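Local atomic coordinates of glycosyl hydrolase, family 38 (Enterococcus faecalis, PDB entry 5KBP), a protein that probably hydrolyses alpha-mannosidic linkages as a family 38 glycoside hydrolase and probably binds carbohydrate and metal ions. Residues F89-D94 with V104-I109. Numbering follows the deposited sequence.
Sequences FYILQD and VRNMLI
The carboxamide of Asn106 is the flat group on which this contact turns: its two polar ends meet backbone of the 89-94 loop, while the ring of Phe89 stands near its nitrogen with the planes 46° apart. Met107 reaches that ring at an edge, its CE near the ring plane and 3.6 Å from Phe89 CE1. The Tyr90 ring is met obliquely by a methyl, Ile109 CG2 lying 3.9 Å from Tyr90 CD1. In Asn106, CG runs anti to the backbone N (chi1 -173°), which carries the amide from the helix out to the loop. There OD1 takes the nearly straight bond from Ile91 N, 2.9 Å long, in the carbonyl plane and on a lone pair; Tyr90 N adds a weak bond to the same oxygen. Asn106 ND2 in turn donates to Ile91 O at 2.9 Å. An asparagine thus satisfies both the buried N-H and C=O of one residue, and other backbone bonds tie Phe89 to Gly56 and Thr58. The loop joins strand 84-85 to helix 100-117 in the N-terminal domain of the family 38 fold, and helix 337-348 packs against Tyr90 and Ile109. Backbone adds a further link, Tyr90 N to Asn106 O at 3.3 Å, so both oxygens of Asn106 face one N-H. Gln93 OE1 comes within 3.1 Å of Asn106 ND2, but at an angle too poor for a bond; NE2 of Gln93 is hydrogen-bonded to Asn103 OD1.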
ATOM      1  N   PHE A  89      20.431   3.894  14.314  1.00 47.25           N
ATOM      2  CA  PHE A  89      19.353   2.986  13.952  1.00 42.98           C
ATOM      3  C   PHE A  89      18.842   3.289  12.548  1.00 47.42           C
ATOM      4  O   PHE A  89      19.137   4.329  11.955  1.00 46.22           O
ATOM      5  CB  PHE A  89      18.201   3.078  14.961  1.00 43.39           C
ATOM      6  CG  PHE A  89      18.567   2.650  16.354  1.00 46.68           C
ATOM      7  CD1 PHE A  89      19.684   1.865  16.590  1.00 44.45           C
ATOM      8  CD2 PHE A  89      17.784   3.030  17.431  1.00 51.04           C
ATOM      9  CE1 PHE A  89      20.015   1.474  17.875  1.00 37.29           C
ATOM     10  CE2 PHE A  89      18.108   2.642  18.717  1.00 53.56           C
ATOM     11  CZ  PHE A  89      19.226   1.863  18.939  1.00 46.79           C
ATOM     12  N   TYR A  90      18.060   2.349  12.014  1.00 46.41           N
ATOM     13  CA  TYR A  90      17.366   2.583  10.753  1.00 42.20           C
ATOM     14  C   TYR A  90      16.046   3.307  10.988  1.00 38.47           C
ATOM     15  O   TYR A  90      15.728   4.277  10.292  1.00 37.17           O
ATOM     16  CB  TYR A  90      17.144   1.252  10.031  1.00 43.34           C
ATOM     17  CG  TYR A  90      16.361   1.352   8.741  1.00 40.84           C
ATOM     18  CD1 TYR A  90      16.924   1.918   7.603  1.00 42.83           C
ATOM     19  CD2 TYR A  90      15.064   0.865   8.655  1.00 38.84           C
ATOM     20  CE1 TYR A  90      16.211   2.006   6.419  1.00 38.45           C
ATOM     21  CE2 TYR A  90      14.344   0.947   7.477  1.00 35.95           C
ATOM     22  CZ  TYR A  90      14.923   1.518   6.363  1.00 42.28           C
ATOM     23  OH  TYR A  90      14.208   1.600   5.190  1.00 42.96           O
ATOM     24  N   ILE A  91      15.273   2.852  11.973  1.00 39.99           N
ATOM     25  CA  ILE A  91      14.046   3.512  12.398  1.00 45.35           C
ATOM     26  C   ILE A  91      14.013   3.519  13.921  1.00 47.20           C
ATOM     27  O   ILE A  91      14.769   2.808  14.587  1.00 48.79           O
ATOM     28  CB  ILE A  91      12.783   2.829  11.828  1.00 45.06           C
ATOM     29  CG1 ILE A  91      12.870   1.307  11.983  1.00 44.93           C
ATOM     30  CG2 ILE A  91      12.584   3.202  10.368  1.00 46.15           C
ATOM     31  CD1 ILE A  91      12.242   0.770  13.253  1.00 44.50           C
ATOM     32  N   LEU A  92      13.123   4.341  14.469  1.00 42.65           N
ATOM     33  CA  LEU A  92      12.871   4.378  15.906  1.00 45.31           C
ATOM     34  C   LEU A  92      11.681   3.471  16.195  1.00 48.18           C
ATOM     35  O   LEU A  92      10.537   3.824  15.894  1.00 56.66           O
ATOM     36  CB  LEU A  92      12.606   5.804  16.380  1.00 34.71           C
ATOM     37  CG  LEU A  92      13.713   6.831  16.140  1.00 47.33           C
ATOM     38  CD1 LEU A  92      13.395   8.125  16.879  1.00 47.98           C
ATOM     39  CD2 LEU A  92      15.070   6.278  16.553  1.00 41.24           C
ATOM     40  N   GLN A  93      11.948   2.310  16.780  1.00 42.62           N
ATOM     41  CA  GLN A  93      10.958   1.253  16.900  1.00 48.42           C
ATOM     42  C   GLN A  93      10.288   1.263  18.268  1.00 53.11           C
ATOM     43  O   GLN A  93      10.689   1.977  19.189  1.00 63.21           O
ATOM     44  CB  GLN A  93      11.605  -0.116  16.660  1.00 51.32           C
ATOM     45  CG  GLN A  93      12.353  -0.672  17.870  1.00 59.22           C
ATOM     46  CD  GLN A  93      13.720  -0.044  18.074  1.00 67.00           C
ATOM     47  OE1 GLN A  93      14.035   0.994  17.491  1.00 67.81           O
ATOM     48  NE2 GLN A  93      14.542  -0.679  18.901  1.00 73.11           N
ATOM     49  N   ASP A  94       9.242   0.448  18.384  1.00 51.22           N
ATOM     50  CA  ASP A  94       8.722   0.034  19.676  1.00 54.26           C
ATOM     51  C   ASP A  94       9.478  -1.213  20.112  1.00 51.80           C
ATOM     52  O   ASP A  94       9.599  -2.171  19.342  1.00 47.41           O
ATOM     53  CB  ASP A  94       7.222  -0.246  19.609  1.00 55.90           C
ATOM     54  CG  ASP A  94       6.649  -0.661  20.953  1.00 65.23           C
ATOM     55  OD1 ASP A  94       6.737  -1.859  21.295  1.00 70.98           O
ATOM     56  OD2 ASP A  94       6.119   0.213  21.670  1.00 69.36           O
ATOM     57  N   VAL A 104      17.589  -6.313  16.368  1.00 50.06           N
ATOM     58  CA  VAL A 104      18.984  -6.408  15.949  1.00 40.81           C
ATOM     59  C   VAL A 104      19.145  -5.958  14.501  1.00 39.88           C
ATOM     60  O   VAL A 104      20.098  -5.246  14.164  1.00 42.05           O
ATOM     61  CB  VAL A 104      19.503  -7.842  16.167  1.00 48.43           C
ATOM     62  CG1 VAL A 104      20.770  -8.086  15.365  1.00 46.95           C
ATOM     63  CG2 VAL A 104      19.751  -8.095  17.650  1.00 49.10           C
ATOM     64  N   ARG A 105      18.216  -6.353  13.623  1.00 45.03           N
ATOM     65  CA  ARG A 105      18.292  -5.916  12.233  1.00 45.08           C
ATOM     66  C   ARG A 105      18.178  -4.403  12.118  1.00 45.09           C
ATOM     67  O   ARG A 105      18.738  -3.807  11.192  1.00 49.38           O
ATOM     68  CB  ARG A 105      17.199  -6.585  11.398  1.00 37.24           C
ATOM     69  CG  ARG A 105      17.138  -8.096  11.531  1.00 39.68           C
ATOM     70  CD  ARG A 105      18.507  -8.737  11.375  1.00 37.50           C
ATOM     71  NE  ARG A 105      18.477 -10.162  11.689  1.00 41.51           N
ATOM     72  CZ  ARG A 105      18.220 -11.118  10.802  1.00 46.84           C
ATOM     73  NH1 ARG A 105      18.214 -12.389  11.176  1.00 39.58           N
ATOM     74  NH2 ARG A 105      17.971 -10.802   9.538  1.00 47.43           N
ATOM     75  N   ASN A 106      17.456  -3.768  13.044  1.00 45.47           N
ATOM     76  CA  ASN A 106      17.385  -2.312  13.057  1.00 36.22           C
ATOM     77  C   ASN A 106      18.757  -1.702  13.314  1.00 41.10           C
ATOM     78  O   ASN A 106      19.115  -0.683  12.713  1.00 44.96           O
ATOM     79  CB  ASN A 106      16.382  -1.848  14.115  1.00 37.85           C
ATOM     80  CG  ASN A 106      16.126  -0.355  14.062  1.00 37.34           C
ATOM     81  OD1 ASN A 106      16.089   0.243  12.987  1.00 36.53           O
ATOM     82  ND2 ASN A 106      15.954   0.257  15.228  1.00 42.69           N
ATOM     83  N   MET A 107      19.540  -2.316  14.203  1.00 44.09           N
ATOM     84  CA  MET A 107      20.884  -1.822  14.477  1.00 41.81           C
ATOM     85  C   MET A 107      21.864  -2.250  13.391  1.00 41.43           C
ATOM     86  O   MET A 107      22.766  -1.488  13.030  1.00 46.81           O
ATOM     87  CB  MET A 107      21.358  -2.316  15.845  1.00 37.05           C
ATOM     88  CG  MET A 107      20.292  -2.268  16.932  1.00 47.04           C
ATOM     89  SD  MET A 107      20.882  -2.844  18.538  1.00 51.45           S
ATOM     90  CE  MET A 107      21.776  -1.399  19.082  1.00 53.36           C
ATOM     91  N   LEU A 108      21.694  -3.464  12.861  1.00 45.56           N
ATOM     92  CA  LEU A 108      22.584  -3.957  11.815  1.00 45.73           C
ATOM     93  C   LEU A 108      22.449  -3.126  10.546  1.00 42.01           C
ATOM     94  O   LEU A 108      23.452  -2.724   9.944  1.00 45.62           O
ATOM     95  CB  LEU A 108      22.289  -5.435  11.543  1.00 52.13           C
ATOM     96  CG  LEU A 108      23.248  -6.280  10.696  1.00 54.16           C
ATOM     97  CD1 LEU A 108      22.909  -6.204   9.213  1.00 51.81           C
ATOM     98  CD2 LEU A 108      24.698  -5.882  10.942  1.00 49.28           C
ATOM     99  N   ILE A 109      21.212  -2.850  10.126  1.00 36.89           N
ATOM    100  CA  ILE A 109      21.000  -2.042   8.930  1.00 32.90           C
ATOM    101  C   ILE A 109      21.330  -0.581   9.210  1.00 39.02           C
ATOM    102  O   ILE A 109      21.896   0.114   8.359  1.00 38.55           O
ATOM    103  CB  ILE A 109      19.559  -2.218   8.417  1.00 40.50           C
ATOM    104  CG1 ILE A 109      19.348  -3.652   7.927  1.00 45.36           C
ATOM    105  CG2 ILE A 109      19.252  -1.220   7.307  1.00 41.99           C
ATOM    106  CD1 ILE A 109      17.982  -3.901   7.329  1.00 43.16           C
TER